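Local coordinates for protein muramidase (Sodiomyces alcalophilus, PDB 6ZM8) that probably hydrolyses the beta-1,4-glycosidic bond between N-acetylmuramic acid and N-acetylglucosamine in bacterial peptidoglycan, as a fungal lysozyme of family GH25, at residues A31-T36 with Y59-P64; I96-N101 with T137-T142; A112-I117 with G146-F151; W131-T136 with R154-I159. All blocks are in the same frame, centred on the assembly; numbering follows the deposited sequence.

Contact 1 of 4, residues A31-T36 with Y59-P64; sequences ATEGTT and YHFAQP
Thr32 and Glu33 pair in parallel with His60 and Phe61 where two neighbouring strands of the GH25 barrel-like sheet, 26-33 and 55-61, reach their C-terminal ends. Backbone bonds make the ladder, beginning with Ala31 N to Tyr59 O at 2.8 Å and Phe61 N to Thr32 O at 2.9 Å. Gly34 N, already beyond strand 26-33, adds a bond to Phe61 O at 3.2 Å. The two faces of this pair carry different chemistry. On the face of Thr32 and His60, the imidazole has CG anti to the backbone N (chi1 176°), which brings the ring edge bearing ND1 and CE1 to two oxygens close to the ring plane. Thr32 OG1 lies 2.7 Å from His60 ND1 in a hydrogen bond, while Gly34 O sits 3.2 Å from His60 CE1 and finds no hydrogen-bond partner in the model. The other face carries Glu33 and Phe61, which run alongside each other in the same direction, with Glu33 CD 3.8 Å from Phe61 CD1 and the carboxylate turned 43° from the ring. Gln63, bent at its second torsion, brings NE2 to the anti side of Glu33 OE2 at 2.8 Å, somewhat out of the carboxylate plane; the carboxylate and amide planes are 20° apart. Lys30 forms a salt bridge with Glu33 OE1, and Gln72 of helix 69-78 takes up His60 NE2. That helix packs on Thr32, whereas strand 93-95 continues the sheet beyond strand 55-61.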
# COMPACT_ATOMS: atom_id res chain seq x y z
N ALA A 31 7.40 4.85 -2.14
CA ALA A 31 8.80 4.58 -2.46
C ALA A 31 9.04 4.69 -3.95
O ALA A 31 10.00 5.41 -4.37
CB ALA A 31 9.25 3.23 -1.94
N THR A 32 8.34 3.90 -4.76
CA THR A 32 8.69 3.67 -6.14
C THR A 32 7.46 3.70 -7.03
O THR A 32 6.31 3.54 -6.58
CB THR A 32 9.44 2.33 -6.31
OG1 THR A 32 8.69 1.30 -5.64
CG2 THR A 32 10.83 2.37 -5.72
N GLU A 33 7.73 3.83 -8.34
CA GLU A 33 6.72 3.70 -9.37
C GLU A 33 7.40 3.12 -10.61
O GLU A 33 8.52 3.54 -10.97
CB GLU A 33 6.07 5.05 -9.69
CG GLU A 33 5.11 5.01 -10.87
CD GLU A 33 4.30 6.28 -11.04
OE1 GLU A 33 4.20 7.10 -10.06
OE2 GLU A 33 3.76 6.41 -12.17
N GLY A 34 6.77 2.14 -11.24
CA GLY A 34 7.41 1.52 -12.37
C GLY A 34 8.76 0.92 -12.01
O GLY A 34 8.93 0.34 -10.96
N THR A 35 9.73 1.07 -12.95
CA THR A 35 11.11 0.61 -12.67
C THR A 35 12.09 1.79 -12.68
O THR A 35 13.30 1.53 -12.65
CB THR A 35 11.59 -0.47 -13.61
OG1 THR A 35 11.49 0.05 -14.95
CG2 THR A 35 10.79 -1.73 -13.49
N THR A 36 11.60 3.02 -12.74
CA THR A 36 12.49 4.23 -13.01
C THR A 36 12.26 5.31 -11.94
O THR A 36 13.10 6.23 -11.90
CB THR A 36 12.29 4.80 -14.46
OG1 THR A 36 10.86 5.10 -14.47
CG2 THR A 36 12.47 3.79 -15.61
N TYR A 59 5.05 2.01 -0.22
CA TYR A 59 4.19 1.53 -1.30
C TYR A 59 4.80 1.81 -2.66
O TYR A 59 5.67 2.70 -2.85
CB TYR A 59 2.74 2.03 -1.18
CG TYR A 59 2.48 3.49 -1.46
CD1 TYR A 59 2.23 3.95 -2.74
CD2 TYR A 59 2.41 4.41 -0.41
CE1 TYR A 59 1.88 5.27 -2.99
CE2 TYR A 59 2.07 5.75 -0.64
CZ TYR A 59 1.80 6.17 -1.94
OH TYR A 59 1.46 7.48 -2.18
N HIS A 60 4.34 1.00 -3.62
CA HIS A 60 4.79 1.03 -5.02
C HIS A 60 3.61 1.32 -5.91
O HIS A 60 2.58 0.61 -5.85
CB HIS A 60 5.31 -0.39 -5.38
CG HIS A 60 5.70 -0.47 -6.82
ND1 HIS A 60 6.90 0.08 -7.27
CD2 HIS A 60 5.01 -0.98 -7.88
CE1 HIS A 60 6.92 -0.13 -8.57
NE2 HIS A 60 5.79 -0.74 -8.99
N PHE A 61 3.72 2.32 -6.79
CA PHE A 61 2.68 2.58 -7.78
C PHE A 61 2.91 1.71 -9.01
O PHE A 61 3.89 1.89 -9.76
CB PHE A 61 2.60 4.07 -8.14
CG PHE A 61 1.36 4.37 -8.95
CD1 PHE A 61 1.28 4.13 -10.32
CD2 PHE A 61 0.22 4.80 -8.31
CE1 PHE A 61 0.09 4.32 -11.02
CE2 PHE A 61 -0.95 5.02 -9.01
CZ PHE A 61 -1.03 4.78 -10.36
N ALA A 62 2.01 0.74 -9.21
CA ALA A 62 2.12 -0.21 -10.30
C ALA A 62 1.96 0.47 -11.67
O ALA A 62 1.08 1.30 -11.86
CB ALA A 62 1.03 -1.25 -10.18
N GLN A 63 2.78 -0.01 -12.61
CA GLN A 63 2.67 0.38 -14.02
C GLN A 63 2.63 -0.90 -14.85
O GLN A 63 3.66 -1.34 -15.37
CB GLN A 63 3.83 1.30 -14.42
CG GLN A 63 3.66 2.70 -13.85
CD GLN A 63 2.59 3.54 -14.53
OE1 GLN A 63 1.95 3.08 -15.48
NE2 GLN A 63 2.39 4.75 -14.02
N PRO A 64 1.47 -1.56 -14.94
CA PRO A 64 1.45 -2.93 -15.47
C PRO A 64 1.80 -3.09 -16.93
O PRO A 64 2.11 -4.22 -17.33
CB PRO A 64 0.04 -3.44 -15.18
CG PRO A 64 -0.35 -2.65 -13.93
CD PRO A 64 0.20 -1.26 -14.22

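Contact 2 of 4, residues I96-N101 with T137-T142; sequences IEYNPN and TTDWWT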
# COMPACT_ATOMS: atom_id res chain seq x y z
N ILE A 96 -2.30 -0.51 -6.90
CA ILE A 96 -2.72 -1.01 -8.21
C ILE A 96 -4.11 -0.42 -8.50
O ILE A 96 -5.12 -0.83 -7.90
CB ILE A 96 -2.60 -2.54 -8.30
CG1 ILE A 96 -3.09 -3.08 -9.63
CG2 ILE A 96 -3.32 -3.28 -7.17
CD1 ILE A 96 -2.29 -2.65 -10.83
N GLU A 97 -4.13 0.60 -9.35
CA GLU A 97 -5.30 1.44 -9.52
C GLU A 97 -5.27 2.08 -10.91
O GLU A 97 -4.42 1.80 -11.74
CB GLU A 97 -5.33 2.54 -8.43
CG GLU A 97 -4.17 3.51 -8.57
CD GLU A 97 -4.33 4.69 -7.60
OE1 GLU A 97 -4.98 5.69 -8.00
OE2 GLU A 97 -3.77 4.66 -6.51
N TYR A 98 -6.21 3.00 -11.11
CA TYR A 98 -6.46 3.65 -12.41
C TYR A 98 -5.15 4.14 -13.03
O TYR A 98 -4.37 4.88 -12.43
CB TYR A 98 -7.38 4.88 -12.23
CG TYR A 98 -8.55 4.62 -11.31
CD1 TYR A 98 -9.76 4.12 -11.79
CD2 TYR A 98 -8.44 4.86 -9.94
CE1 TYR A 98 -10.80 3.83 -10.92
CE2 TYR A 98 -9.48 4.60 -9.08
CZ TYR A 98 -10.65 4.08 -9.56
OH TYR A 98 -11.64 3.85 -8.63
N ASN A 99 -4.98 3.80 -14.30
CA ASN A 99 -3.85 4.36 -15.07
C ASN A 99 -3.89 5.89 -15.03
O ASN A 99 -4.89 6.48 -15.44
CB ASN A 99 -4.00 3.85 -16.49
CG ASN A 99 -2.87 4.26 -17.41
OD1 ASN A 99 -1.91 4.94 -17.02
ND2 ASN A 99 -3.00 3.81 -18.66
N PRO A 100 -2.80 6.52 -14.55
CA PRO A 100 -2.82 7.92 -14.35
C PRO A 100 -2.43 8.48 -15.85
O PRO A 100 -2.77 9.53 -15.86
CB PRO A 100 -1.63 8.33 -13.47
CG PRO A 100 -0.71 7.12 -13.51
CD PRO A 100 -1.61 5.97 -13.89
N ASN A 101 -2.13 7.78 -16.94
CA ASN A 101 -1.58 8.39 -18.15
C ASN A 101 -2.43 7.93 -19.36
O ASN A 101 -2.00 8.14 -20.48
CB ASN A 101 -0.06 7.97 -18.46
CG ASN A 101 0.66 8.38 -17.10
OD1 ASN A 101 0.42 9.56 -16.55
ND2 ASN A 101 1.65 7.53 -16.65
N THR A 137 -9.26 0.03 -5.43
CA THR A 137 -10.66 0.36 -5.24
C THR A 137 -11.50 -0.78 -5.78
O THR A 137 -11.09 -1.51 -6.69
CB THR A 137 -11.05 1.67 -5.93
OG1 THR A 137 -11.01 1.44 -7.34
CG2 THR A 137 -10.16 2.82 -5.52
N THR A 138 -12.72 -0.94 -5.24
CA THR A 138 -13.55 -2.04 -5.70
C THR A 138 -13.91 -1.88 -7.18
O THR A 138 -13.93 -2.87 -7.92
CB THR A 138 -14.78 -2.19 -4.81
OG1 THR A 138 -14.26 -2.45 -3.51
CG2 THR A 138 -15.70 -3.29 -5.27
N ASP A 139 -14.20 -0.66 -7.59
CA ASP A 139 -14.58 -0.44 -8.99
C ASP A 139 -13.40 -0.70 -9.94
O ASP A 139 -13.59 -1.33 -10.99
CB ASP A 139 -15.19 0.96 -9.17
CG ASP A 139 -14.34 2.09 -8.62
OD1 ASP A 139 -14.11 2.10 -7.40
OD2 ASP A 139 -13.91 2.96 -9.42
N TRP A 140 -12.19 -0.25 -9.60
CA TRP A 140 -11.05 -0.54 -10.49
C TRP A 140 -10.82 -2.05 -10.54
O TRP A 140 -10.61 -2.64 -11.60
CB TRP A 140 -9.78 0.19 -10.03
CG TRP A 140 -8.64 -0.02 -11.00
CD1 TRP A 140 -8.34 0.79 -12.04
CD2 TRP A 140 -7.71 -1.11 -11.05
NE1 TRP A 140 -7.27 0.30 -12.76
CE2 TRP A 140 -6.88 -0.88 -12.19
CE3 TRP A 140 -7.51 -2.27 -10.30
CZ2 TRP A 140 -5.90 -1.78 -12.57
CZ3 TRP A 140 -6.54 -3.18 -10.71
CH2 TRP A 140 -5.75 -2.94 -11.84
N TRP A 141 -10.83 -2.67 -9.36
CA TRP A 141 -10.55 -4.10 -9.28
C TRP A 141 -11.56 -4.90 -10.09
O TRP A 141 -11.22 -5.90 -10.75
CB TRP A 141 -10.57 -4.52 -7.79
CG TRP A 141 -10.02 -5.89 -7.55
CD1 TRP A 141 -10.73 -7.05 -7.34
CD2 TRP A 141 -8.64 -6.22 -7.46
NE1 TRP A 141 -9.86 -8.08 -7.11
CE2 TRP A 141 -8.58 -7.61 -7.18
CE3 TRP A 141 -7.44 -5.49 -7.55
CZ2 TRP A 141 -7.37 -8.29 -7.02
CZ3 TRP A 141 -6.25 -6.15 -7.38
CH2 TRP A 141 -6.21 -7.54 -7.11
N THR A 142 -12.82 -4.50 -10.03
CA THR A 142 -13.85 -5.19 -10.80
C THR A 142 -13.58 -5.07 -12.30
O THR A 142 -13.58 -6.08 -13.02
CB THR A 142 -15.23 -4.65 -10.41
OG1 THR A 142 -15.47 -4.92 -9.02
CG2 THR A 142 -16.33 -5.26 -11.22
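Trp140, near the start of helix 138-145, lies flat against the chain that leaves strand 93-95, and this is the tight part of the contact. With CG anti to the backbone N (chi1 -175°), its indole is carried from the helix to the backbone of Glu97 and Tyr98, which runs over one face, with Tyr98 N 3.2 Å from Trp140 CD1 and Glu97 C 3.3 Å from Trp140 NE1. That indole nitrogen is bonded to Thr104 O, a tie that would help fix the rotation of the ring. At the far end of the six-membered ring Ile96 CG1 packs 3.5 Å from Trp140 CH2, the two side chains crossing at about a right angle. Tyr98 completes the grip in a T-shaped pair: an indole edge faces the phenol ring, planes 80° apart, and Trp140 CB also stands over that phenol face. Replacing Trp140 by an alanine is likely to open a gap against Ile96 and the Glu97-Tyr98 backbone and to leave Thr104 O without its indole N-H and the phenol ring without its edge-on partner. The outer side illustrates the opposite regime, polar, with Asp139 exposed and Tyr98 partly so. Tyr98 OH donates to Asp139 OD2 at 2.6 Å, reaching its syn side 30° out of the carboxylate plane, and lies 2.8 Å from Thr137 OG1. Thr137 is the N-cap, its OG1 accepting from Trp140 N at 3.1 Å. On the inner side, Met113 and Ile117 of helix 110-128 pack on Ile96, and strand 133-136 joins in through Thr136 OG1, bonded to Ile96 O.

Contact 3 of 4, residues A112-I117 with G146-F151; sequences AMVNWI and GNSNRF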
# COMPACT_ATOMS: atom_id res chain seq x y z
N ALA A 112 -4.64 -11.17 -17.88
CA ALA A 112 -3.27 -10.72 -17.93
C ALA A 112 -2.96 -9.85 -16.70
O ALA A 112 -1.84 -9.88 -16.16
CB ALA A 112 -2.93 -9.97 -19.20
N MET A 113 -3.91 -9.03 -16.28
CA MET A 113 -3.70 -8.19 -15.11
C MET A 113 -3.55 -9.05 -13.85
O MET A 113 -2.69 -8.79 -13.01
CB MET A 113 -4.87 -7.21 -14.98
CG MET A 113 -4.67 -6.21 -13.83
SD MET A 113 -3.29 -5.09 -14.00
CE MET A 113 -3.98 -3.96 -15.21
N VAL A 114 -4.41 -10.07 -13.70
CA VAL A 114 -4.27 -10.99 -12.58
C VAL A 114 -2.88 -11.63 -12.61
O VAL A 114 -2.22 -11.73 -11.57
CB VAL A 114 -5.39 -12.04 -12.61
CG1 VAL A 114 -5.12 -13.18 -11.63
CG2 VAL A 114 -6.73 -11.40 -12.30
N ASN A 115 -2.41 -12.07 -13.78
CA ASN A 115 -1.09 -12.67 -13.85
C ASN A 115 0.00 -11.67 -13.45
O ASN A 115 0.99 -12.07 -12.82
CB ASN A 115 -0.80 -13.20 -15.27
CG ASN A 115 -1.64 -14.38 -15.67
OD1 ASN A 115 -2.34 -14.98 -14.85
ND2 ASN A 115 -1.56 -14.69 -16.95
N TRP A 116 -0.13 -10.42 -13.85
CA TRP A 116 0.86 -9.41 -13.53
C TRP A 116 0.94 -9.22 -12.01
O TRP A 116 2.01 -9.18 -11.41
CB TRP A 116 0.49 -8.09 -14.24
CG TRP A 116 1.53 -7.04 -14.14
CD1 TRP A 116 2.45 -6.76 -15.10
CD2 TRP A 116 1.81 -6.17 -13.03
NE1 TRP A 116 3.30 -5.76 -14.66
CE2 TRP A 116 2.94 -5.39 -13.41
CE3 TRP A 116 1.23 -5.93 -11.78
CZ2 TRP A 116 3.50 -4.44 -12.56
CZ3 TRP A 116 1.79 -4.99 -10.92
CH2 TRP A 116 2.93 -4.27 -11.32
N ILE A 117 -0.24 -9.08 -11.39
CA ILE A 117 -0.30 -8.91 -9.93
C ILE A 117 0.29 -10.15 -9.25
O ILE A 117 1.05 -10.02 -8.29
CB ILE A 117 -1.75 -8.63 -9.49
CG1 ILE A 117 -2.24 -7.30 -10.10
CG2 ILE A 117 -1.84 -8.60 -7.97
CD1 ILE A 117 -3.75 -7.13 -10.04
N GLY A 146 -11.55 -8.44 -13.37
CA GLY A 146 -12.73 -9.30 -13.33
C GLY A 146 -13.18 -9.60 -11.92
O GLY A 146 -13.83 -10.61 -11.67
N ASN A 147 -12.83 -8.71 -10.98
CA ASN A 147 -13.15 -8.91 -9.56
C ASN A 147 -12.55 -10.22 -9.06
O ASN A 147 -13.26 -11.08 -8.50
CB ASN A 147 -14.64 -8.77 -9.27
CG ASN A 147 -14.91 -8.27 -7.85
OD1 ASN A 147 -13.98 -7.97 -7.10
ND2 ASN A 147 -16.17 -8.17 -7.51
N SER A 148 -11.24 -10.36 -9.22
CA SER A 148 -10.56 -11.61 -8.88
C SER A 148 -10.44 -11.82 -7.37
O SER A 148 -9.98 -10.90 -6.66
CB SER A 148 -9.16 -11.56 -9.47
OG SER A 148 -8.43 -12.73 -9.10
N ASN A 149 -10.70 -13.03 -6.92
CA ASN A 149 -10.49 -13.41 -5.52
C ASN A 149 -9.11 -14.02 -5.27
O ASN A 149 -8.88 -14.51 -4.16
CB ASN A 149 -11.58 -14.35 -5.02
CG ASN A 149 -11.55 -15.68 -5.70
OD1 ASN A 149 -10.64 -16.02 -6.43
ND2 ASN A 149 -12.59 -16.48 -5.43
N ARG A 150 -8.20 -13.98 -6.24
CA ARG A 150 -6.99 -14.80 -6.18
C ARG A 150 -6.01 -14.41 -5.10
O ARG A 150 -5.16 -15.22 -4.76
CB ARG A 150 -6.33 -14.85 -7.56
CG ARG A 150 -7.21 -15.81 -8.41
CD ARG A 150 -6.61 -16.45 -9.62
NE ARG A 150 -5.21 -16.05 -9.72
CZ ARG A 150 -4.13 -16.80 -9.84
NH1 ARG A 150 -4.19 -18.14 -9.91
NH2 ARG A 150 -2.98 -16.15 -9.86
N PHE A 151 -6.07 -13.17 -4.61
CA PHE A 151 -5.04 -12.65 -3.70
C PHE A 151 -5.55 -12.52 -2.28
O PHE A 151 -4.72 -12.24 -1.39
CB PHE A 151 -4.53 -11.30 -4.20
CG PHE A 151 -4.08 -11.43 -5.63
CD1 PHE A 151 -2.92 -12.13 -5.96
CD2 PHE A 151 -4.83 -10.91 -6.65
CE1 PHE A 151 -2.59 -12.37 -7.28
CE2 PHE A 151 -4.49 -11.15 -7.99
CZ PHE A 151 -3.37 -11.87 -8.29
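Val114 and Ile117, one turn apart on helix 110-128, form an apolar ridge against Phe151 and the loop that leads from helix 138-145 back to the sheet. Phe151 is held between two aliphatic groups. Ile117 CG2 stands over one face, 3.6 Å from Phe151 CZ, while Arg150 CB covers the opposite face above the ring centre. At the edge of the ring Val114 O comes within 3.5 Å of Phe151 CZ. The loop belongs to the return limb of the beta-alpha-beta crossover built from strand 133-136, helix 138-145 and strand 157-160, and it is shaped locally by an ST turn: Ser148 OG, set anti to its own backbone N (chi1 177°), is placed to accept from Arg150 N at 3.1 Å. Ser148 CB meets the helix, 3.7 Å from Val114 CG2. The other methyl branch, Val114 CG1, touches Arg150 NE at 3.4 Å, the arginine running across the valine branch. That nitrogen is buried with no partner in the model, and the arginine chain is nearly eclipsed about CG-CD (chi3 3°). Farther out, Arg150 NH2 makes a salt bridge with Glu118 OE1, on the next turn of the same helix.

Contact 4 of 4, residues W131-T136 with R154-I159; sequences WPVIYT and RCPLWI
Two ring contacts, one of Trp131 with Arg154 and one between Tyr135 and Trp158, accompany the parallel strands 133-136 and 157-160 of a beta-alpha-beta crossover whose connecting helix is 138-145. The first forms before the strands pair; the second packs on one face of the paired strands. Arg154 lies across one face of the indole of Trp131. Arg154 CD stands 3.5 Å from the centroid of the six-membered ring of Trp131, a CH-pi contact, and Arg154 CZ is 5.0 Å from that centroid in an off-centre cation-pi approach. The guanidinium is turned 72° from the indole plane, presenting an edge rather than stacking flat; Glu118 anchors its NH1 by a salt bridge and Arg150 O its NH2. A serine at Trp131 would probably leave the aliphatic arm of Arg154 without its flat platform and the guanidinium without its cation-pi partner. In the second contact the edge comes from Tyr135 and the face from Trp158, planes 78° apart, with Tyr135 CD2 3.5 Å from Trp158 CD2. CG anti to the backbone N (chi1 -179°) helps bring the indole face of Trp158 to Tyr135 CD2. Val133 CG1 packs 3.6 Å from Trp158 CB and lies at the edge of the indole. Outside partners fix the polar ends: Gln180 for Tyr135 OH, Asn192 for Trp158 NE1. The strands themselves are joined by Ile134 N to Pro156 O at 2.9 Å and Trp158 N to Ile134 O at 2.8 Å. Thr136 N adds a bond to Trp158 O at 3.1 Å. Before the ladder begins, Cys155 CB presses to 3.2 Å from Pro132 O.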
# COMPACT_ATOMS: atom_id res chain seq x y z
N TRP A 131 3.95 -11.40 2.07
CA TRP A 131 2.96 -11.07 1.06
C TRP A 131 2.67 -9.56 1.17
O TRP A 131 2.47 -9.05 2.27
CB TRP A 131 1.66 -11.86 1.25
CG TRP A 131 1.87 -13.34 1.13
CD1 TRP A 131 1.82 -14.25 2.13
CD2 TRP A 131 2.22 -14.07 -0.04
NE1 TRP A 131 2.12 -15.50 1.66
CE2 TRP A 131 2.37 -15.42 0.32
CE3 TRP A 131 2.45 -13.72 -1.37
CZ2 TRP A 131 2.74 -16.41 -0.59
CZ3 TRP A 131 2.81 -14.71 -2.26
CH2 TRP A 131 2.95 -16.04 -1.89
N PRO A 132 2.64 -8.85 0.05
CA PRO A 132 2.36 -7.42 0.11
C PRO A 132 0.88 -7.17 0.42
O PRO A 132 -0.00 -7.97 0.13
CB PRO A 132 2.75 -6.93 -1.27
CG PRO A 132 2.42 -8.12 -2.15
CD PRO A 132 2.78 -9.34 -1.32
N VAL A 133 0.64 -5.97 0.96
CA VAL A 133 -0.70 -5.41 0.99
C VAL A 133 -1.09 -4.99 -0.44
O VAL A 133 -0.22 -4.57 -1.22
CB VAL A 133 -0.67 -4.19 1.94
CG1 VAL A 133 -1.90 -3.31 1.85
CG2 VAL A 133 -0.48 -4.68 3.38
N ILE A 134 -2.37 -5.12 -0.78
CA ILE A 134 -2.88 -4.60 -2.04
C ILE A 134 -3.77 -3.39 -1.74
O ILE A 134 -4.77 -3.52 -1.03
CB ILE A 134 -3.65 -5.67 -2.82
CG1 ILE A 134 -2.67 -6.71 -3.35
CG2 ILE A 134 -4.48 -5.05 -3.96
CD1 ILE A 134 -3.32 -7.92 -4.00
N TYR A 135 -3.39 -2.24 -2.32
CA TYR A 135 -4.20 -1.02 -2.29
C TYR A 135 -4.92 -0.92 -3.64
O TYR A 135 -4.28 -0.93 -4.70
CB TYR A 135 -3.33 0.21 -2.08
CG TYR A 135 -4.08 1.52 -2.26
CD1 TYR A 135 -4.23 2.09 -3.53
CD2 TYR A 135 -4.63 2.20 -1.18
CE1 TYR A 135 -4.89 3.29 -3.71
CE2 TYR A 135 -5.27 3.43 -1.34
CZ TYR A 135 -5.40 3.98 -2.62
OH TYR A 135 -5.99 5.19 -2.83
N THR A 136 -6.24 -0.79 -3.57
CA THR A 136 -7.03 -0.65 -4.79
C THR A 136 -8.39 -0.05 -4.42
O THR A 136 -8.65 0.31 -3.27
CB THR A 136 -7.14 -2.01 -5.52
OG1 THR A 136 -7.57 -1.79 -6.87
CG2 THR A 136 -8.06 -2.99 -4.83
N ARG A 154 -3.83 -14.28 0.80
CA ARG A 154 -2.43 -13.93 1.05
C ARG A 154 -2.22 -12.45 1.40
O ARG A 154 -1.41 -12.13 2.26
CB ARG A 154 -1.56 -14.25 -0.18
CG ARG A 154 -1.34 -15.74 -0.38
CD ARG A 154 -0.67 -16.06 -1.71
NE ARG A 154 -1.58 -15.77 -2.80
CZ ARG A 154 -1.21 -15.66 -4.08
NH1 ARG A 154 0.08 -15.79 -4.41
NH2 ARG A 154 -2.10 -15.43 -5.02
N CYS A 155 -2.89 -11.58 0.67
CA CYS A 155 -2.55 -10.14 0.65
C CYS A 155 -3.60 -9.36 1.41
O CYS A 155 -4.74 -9.28 0.97
CB CYS A 155 -2.52 -9.63 -0.78
SG CYS A 155 -1.24 -10.42 -1.79
N PRO A 156 -3.23 -8.70 2.52
CA PRO A 156 -4.20 -7.86 3.21
C PRO A 156 -4.70 -6.74 2.27
O PRO A 156 -3.91 -6.19 1.48
CB PRO A 156 -3.40 -7.26 4.38
CG PRO A 156 -2.28 -8.29 4.61
CD PRO A 156 -1.92 -8.74 3.21
N LEU A 157 -5.95 -6.37 2.44
CA LEU A 157 -6.58 -5.34 1.60
C LEU A 157 -6.47 -3.97 2.23
O LEU A 157 -6.86 -3.76 3.38
CB LEU A 157 -8.06 -5.69 1.43
CG LEU A 157 -8.87 -4.68 0.60
CD1 LEU A 157 -8.40 -4.63 -0.85
CD2 LEU A 157 -10.35 -5.07 0.70
N TRP A 158 -6.02 -3.02 1.40
CA TRP A 158 -6.04 -1.59 1.71
C TRP A 158 -7.00 -0.96 0.69
O TRP A 158 -6.65 -0.78 -0.48
CB TRP A 158 -4.63 -1.03 1.64
CG TRP A 158 -4.47 0.41 1.96
CD1 TRP A 158 -5.39 1.31 2.41
CD2 TRP A 158 -3.23 1.14 1.83
NE1 TRP A 158 -4.82 2.56 2.56
CE2 TRP A 158 -3.50 2.48 2.20
CE3 TRP A 158 -1.95 0.79 1.37
CZ2 TRP A 158 -2.53 3.48 2.11
CZ3 TRP A 158 -1.00 1.79 1.25
CH2 TRP A 158 -1.29 3.12 1.62
N ILE A 159 -8.23 -0.73 1.13
CA ILE A 159 -9.29 -0.29 0.22
C ILE A 159 -9.45 1.22 0.32
O ILE A 159 -9.41 1.77 1.42
CB ILE A 159 -10.60 -1.04 0.55
CG1 ILE A 159 -11.64 -0.91 -0.55
CG2 ILE A 159 -11.19 -0.67 1.92
CD1 ILE A 159 -11.24 -1.58 -1.85

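How the contacts relate
Contact 1 is complete before the chain opens any of the others, whereas contacts 2, 3 and 4 interleave their segments, so strand 93-95, helix 110-128 and the crossover unit that follows are tied as one block. Contacts 1 and 4 pair strands of the same curled sheet, their centres about 15 Å apart; contact 2 lies beside both, just beyond the C-terminal end of strand 93-95. Contact 3 sits on the outer helical layer, about 12 Å, centre to centre, from contacts 2 and 4. Phe61 packs on Glu97, Trp141 on Phe151, and Phe151 on Ile134, linking sheet, loop and helices into the barrel expected of a family GH25 hydrolase.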